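Local coordinates for Iron(III) ABC transporter, periplasmic iron-compound-binding protein (Vibrio cholerae, PDB 5GGY) that probably binds ferric hydroxamate siderophores, such as the iron complex of Desferal, in the periplasm and passes them to an ABC transporter for iron uptake, at residues A113-A116 with I117-K121; A139-A142 with R143-E146. All blocks are in the same frame, centred on the assembly; numbering follows the deposited sequence.

Contact 1: A113-A116 with I117-K121; sequences AQVA and ISHFK
Val115 and His119, one helical turn apart, lie side by side and point the same way, a compact example of i to i+4 pairing on an alpha-helix. The imidazole can be followed outward from its root. CB of His119 passes 3.4 Å from the carbonyl O of Val115, and CG comes nearer still, 3.2 Å from that same O, which sits over one face of the ring and is offset toward its rim. Because CG is turned beside the backbone N (chi1 -73°), the ring leans back along the helix over the preceding turn. Farther out, CG1 of Val115 takes over from the carbonyl: it stands 3.6 Å from the ring centroid of His119, above the face, as a CH-pi contact, and its shortest approach is 3.3 Å to NE2. That nitrogen is hydrogen-bonded to the carbonyl O of Pro104, which limits how far the imidazole can rotate while the valine methyl covers it. The O of Val115 meanwhile accepts the amide N of His119 at 2.8 Å, one of four successive helical bonds that run from Ala113 to Phe120. Ile117 touches Tyr141, and Phe120 touches Ala133 and Leu137, on helix 130-154; Ile117 also meets Tyr184 of helix 181-188, and Phe120 packs on Gln29 and Glu32 of helix 24-32. His119 lies against Leu103 in the loop that follows strand 100-102.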
loop_
_atom_site.group_PDB
_atom_site.type_symbol
_atom_site.label_atom_id
_atom_site.label_comp_id
_atom_site.label_asym_id
_atom_site.label_seq_id
_atom_site.Cartn_x
_atom_site.Cartn_y
_atom_site.Cartn_z
ATOM N N ALA A 113 -3.995 -10.936 3.125
ATOM C CA ALA A 113 -2.964 -9.917 2.941
ATOM C C ALA A 113 -3.453 -8.514 3.290
ATOM O O ALA A 113 -2.727 -7.733 3.902
ATOM C CB ALA A 113 -2.459 -9.946 1.524
ATOM N N GLN A 114 -4.682 -8.194 2.896
ATOM C CA GLN A 114 -5.259 -6.891 3.209
ATOM C C GLN A 114 -5.457 -6.736 4.709
ATOM O O GLN A 114 -5.203 -5.670 5.268
ATOM C CB GLN A 114 -6.588 -6.692 2.483
ATOM C CG GLN A 114 -6.459 -6.544 0.978
ATOM C CD GLN A 114 -7.795 -6.274 0.312
ATOM O OE1 GLN A 114 -8.792 -6.007 0.984
ATOM N NE2 GLN A 114 -7.823 -6.346 -1.014
ATOM N N VAL A 115 -5.907 -7.810 5.354
ATOM C CA VAL A 115 -6.126 -7.808 6.796
ATOM C C VAL A 115 -4.799 -7.690 7.537
ATOM O O VAL A 115 -4.697 -7.003 8.551
ATOM C CB VAL A 115 -6.867 -9.082 7.252
ATOM C CG1 VAL A 115 -7.030 -9.098 8.762
ATOM C CG2 VAL A 115 -8.225 -9.169 6.578
ATOM N N ALA A 116 -3.778 -8.356 7.006
ATOM C CA ALA A 116 -2.431 -8.286 7.568
ATOM C C ALA A 116 -1.886 -6.866 7.507
ATOM O O ALA A 116 -1.252 -6.395 8.452
ATOM C CB ALA A 116 -1.497 -9.237 6.840
ATOM N N ILE A 117 -2.139 -6.194 6.389
ATOM C CA ILE A 117 -1.729 -4.810 6.202
ATOM C C ILE A 117 -2.490 -3.883 7.141
ATOM O O ILE A 117 -1.920 -2.971 7.735
ATOM C CB ILE A 117 -1.953 -4.349 4.742
ATOM C CG1 ILE A 117 -0.981 -5.061 3.808
ATOM C CG2 ILE A 117 -1.794 -2.845 4.626
ATOM C CD1 ILE A 117 -1.165 -4.694 2.355
ATOM N N SER A 118 -3.784 -4.137 7.285
ATOM C CA SER A 118 -4.633 -3.324 8.142
ATOM C C SER A 118 -4.248 -3.483 9.610
ATOM O O SER A 118 -4.204 -2.505 10.357
ATOM C CB SER A 118 -6.106 -3.686 7.940
ATOM O OG SER A 118 -6.941 -2.838 8.712
ATOM N N HIS A 119 -3.962 -4.717 10.016
ATOM C CA HIS A 119 -3.539 -4.989 11.387
ATOM C C HIS A 119 -2.196 -4.332 11.682
ATOM O O HIS A 119 -1.966 -3.835 12.784
ATOM C CB HIS A 119 -3.457 -6.494 11.641
ATOM C CG HIS A 119 -4.791 -7.162 11.758
ATOM N ND1 HIS A 119 -5.978 -6.463 11.704
ATOM C CD2 HIS A 119 -5.128 -8.461 11.929
ATOM C CE1 HIS A 119 -6.989 -7.304 11.835
ATOM N NE2 HIS A 119 -6.499 -8.524 11.974
ATOM N N PHE A 120 -1.313 -4.340 10.688
ATOM C CA PHE A 120 0.006 -3.735 10.807
ATOM C C PHE A 120 -0.109 -2.246 11.101
ATOM O O PHE A 120 0.662 -1.691 11.885
ATOM C CB PHE A 120 0.802 -3.974 9.526
ATOM C CG PHE A 120 2.218 -3.473 9.572
ATOM C CD1 PHE A 120 3.152 -4.054 10.415
ATOM C CD2 PHE A 120 2.624 -2.448 8.734
ATOM C CE1 PHE A 120 4.458 -3.602 10.438
ATOM C CE2 PHE A 120 3.924 -1.993 8.751
ATOM C CZ PHE A 120 4.843 -2.566 9.601
ATOM N N LYS A 121 -1.090 -1.606 10.477
ATOM C CA LYS A 121 -1.322 -0.183 10.681
ATOM C C LYS A 121 -1.922 0.119 12.050
ATOM O O LYS A 121 -1.460 1.018 12.748
ATOM C CB LYS A 121 -2.236 0.357 9.587
ATOM C CG LYS A 121 -1.642 0.303 8.204
ATOM C CD LYS A 121 -2.675 0.692 7.182
ATOM C CE LYS A 121 -2.059 0.839 5.812
ATOM N NZ LYS A 121 -3.115 1.127 4.814
#

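Contact 2: A139-A142 with R143-E146; sequences AMYA and RFSE
Ala139 and Arg143 meet through the backbone, where the amide N of Arg143 donates to the carbonyl O of Ala139 at 2.8 Å. The same O also lies against CB of the arginine, whose chain then bends at chi2 (55°) and carries the guanidinium away from the first segment. There NH1 of Arg143 gives OE1 of Glu146 a 3.0 Å bond, in the guanidinium plane and nearly along the carboxylate C-O axis, while NE makes a second salt bridge with Glu269 of helix 262-276. The arginine is thus shared between two acids, which probably stabilise its positive charge.

Met140 runs alongside Phe144 in an i to i+4 Met-aromatic contact. Its CG makes the closest touch between the two side chains, 3.4 Å from CZ of Phe144, whereas SD of Met140 stands 4.8 Å from the centroid of the Phe144 ring, oblique to it. The carbonyl O of Met140 covers part of one ring face and accepts the amide N of Phe144.

Helix 130-154, to which both segments belong, is the long helix that characteristically joins the two lobes of the periplasmic binding proteins of this family, consistent with a rather rigid hinge. On this helix Tyr141 presents a ring edge to Phe144, with CD1 of the tyrosine 3.8 Å from CD2 of the phenylalanine. The hydroxyl of Tyr141 is hydrogen-bonded to Glu54 of the second subunit, so its ring packs within the helix while its hydroxyl bonds across to the other chain. The carbonyl O of Tyr141 receives two weak bonds from Ser145, one from the amide N and one from OG.

Ala142 closes the segment: its O accepts the amide N of Glu146 at 3.1 Å and is brushed by CG of the glutamate at 3.2 Å.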
loop_
_atom_site.group_PDB
_atom_site.type_symbol
_atom_site.label_atom_id
_atom_site.label_comp_id
_atom_site.label_asym_id
_atom_site.label_seq_id
_atom_site.Cartn_x
_atom_site.Cartn_y
_atom_site.Cartn_z
ATOM N N ALA A 139 8.189 0.983 1.085
ATOM C CA ALA A 139 9.324 0.227 0.573
ATOM C C ALA A 139 8.864 -1.101 -0.012
ATOM O O ALA A 139 9.447 -1.604 -0.970
ATOM C CB ALA A 139 10.347 -0.003 1.672
ATOM N N MET A 140 7.809 -1.657 0.572
ATOM C CA MET A 140 7.251 -2.924 0.119
ATOM C C MET A 140 6.630 -2.803 -1.271
ATOM O O MET A 140 6.903 -3.617 -2.155
ATOM C CB MET A 140 6.209 -3.431 1.117
ATOM C CG MET A 140 5.769 -4.862 0.872
ATOM S SD MET A 140 4.581 -5.464 2.084
ATOM C CE MET A 140 3.128 -4.523 1.634
ATOM N N TYR A 141 5.797 -1.784 -1.459
ATOM C CA TYR A 141 5.121 -1.562 -2.734
ATOM C C TYR A 141 6.119 -1.228 -3.833
ATOM O O TYR A 141 5.915 -1.566 -4.998
ATOM C CB TYR A 141 4.084 -0.447 -2.598
ATOM C CG TYR A 141 2.969 -0.781 -1.634
ATOM C CD1 TYR A 141 2.396 -2.047 -1.618
ATOM C CD2 TYR A 141 2.500 0.163 -0.728
ATOM C CE1 TYR A 141 1.380 -2.359 -0.736
ATOM C CE2 TYR A 141 1.484 -0.142 0.158
ATOM C CZ TYR A 141 0.928 -1.403 0.151
ATOM O OH TYR A 141 -0.084 -1.709 1.034
ATOM N N ALA A 142 7.205 -0.565 -3.450
ATOM C CA ALA A 142 8.283 -0.269 -4.383
ATOM C C ALA A 142 9.044 -1.547 -4.723
ATOM O O ALA A 142 9.405 -1.779 -5.877
ATOM C CB ALA A 142 9.220 0.779 -3.804
ATOM N N ARG A 143 9.276 -2.372 -3.705
ATOM C CA ARG A 143 9.949 -3.655 -3.876
ATOM C C ARG A 143 9.161 -4.568 -4.810
ATOM O O ARG A 143 9.747 -5.290 -5.618
ATOM C CB ARG A 143 10.152 -4.334 -2.521
ATOM C CG ARG A 143 10.922 -5.639 -2.583
ATOM C CD ARG A 143 12.265 -5.447 -3.266
ATOM N NE ARG A 143 13.104 -6.638 -3.175
ATOM C CZ ARG A 143 14.228 -6.810 -3.861
ATOM N NH1 ARG A 143 14.643 -5.870 -4.697
ATOM N NH2 ARG A 143 14.934 -7.922 -3.716
ATOM N N PHE A 144 7.834 -4.526 -4.695
ATOM C CA PHE A 144 6.949 -5.311 -5.556
ATOM C C PHE A 144 7.185 -4.984 -7.026
ATOM O O PHE A 144 7.251 -5.875 -7.872
ATOM C CB PHE A 144 5.481 -5.055 -5.204
ATOM C CG PHE A 144 5.046 -5.674 -3.906
ATOM C CD1 PHE A 144 5.591 -6.870 -3.473
ATOM C CD2 PHE A 144 4.087 -5.056 -3.121
ATOM C CE1 PHE A 144 5.189 -7.436 -2.282
ATOM C CE2 PHE A 144 3.678 -5.620 -1.930
ATOM C CZ PHE A 144 4.229 -6.812 -1.509
ATOM N N SER A 145 7.316 -3.694 -7.315
ATOM C CA SER A 145 7.516 -3.216 -8.679
ATOM C C SER A 145 8.876 -3.632 -9.225
ATOM O O SER A 145 8.998 -3.991 -10.395
ATOM C CB SER A 145 7.376 -1.692 -8.744
ATOM O OG SER A 145 6.090 -1.274 -8.320
ATOM N N GLU A 146 9.897 -3.575 -8.376
ATOM C CA GLU A 146 11.243 -3.979 -8.769
ATOM C C GLU A 146 11.276 -5.453 -9.152
ATOM O O GLU A 146 11.833 -5.824 -10.187
ATOM C CB GLU A 146 12.246 -3.712 -7.641
ATOM C CG GLU A 146 12.308 -2.267 -7.179
ATOM C CD GLU A 146 13.246 -2.077 -6.002
ATOM O OE1 GLU A 146 13.913 -3.059 -5.612
ATOM O OE2 GLU A 146 13.316 -0.951 -5.465
#

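Contacts 1 and 2 are both short runs of about two turns, on helices 112-126 and 130-154, which follow each other in the chain, and their centres lie about 17 Å apart. They meet where CD1 of Ile117 packs 3.4 Å from OH of Tyr141. Contact 1 is the more buried of the two, though both run out to the interface with the second subunit, reaching its Glu54 through Lys121 and Tyr141. The chemistry differs: in 113-121 an imidazole is held by a loop carbonyl under a valine methyl, whereas 139-146 combines a Met-aromatic contact and a tyrosine edge beside the same phenylalanine with an arginine shared by two acids. Both touch Tyr184 of helix 181-188.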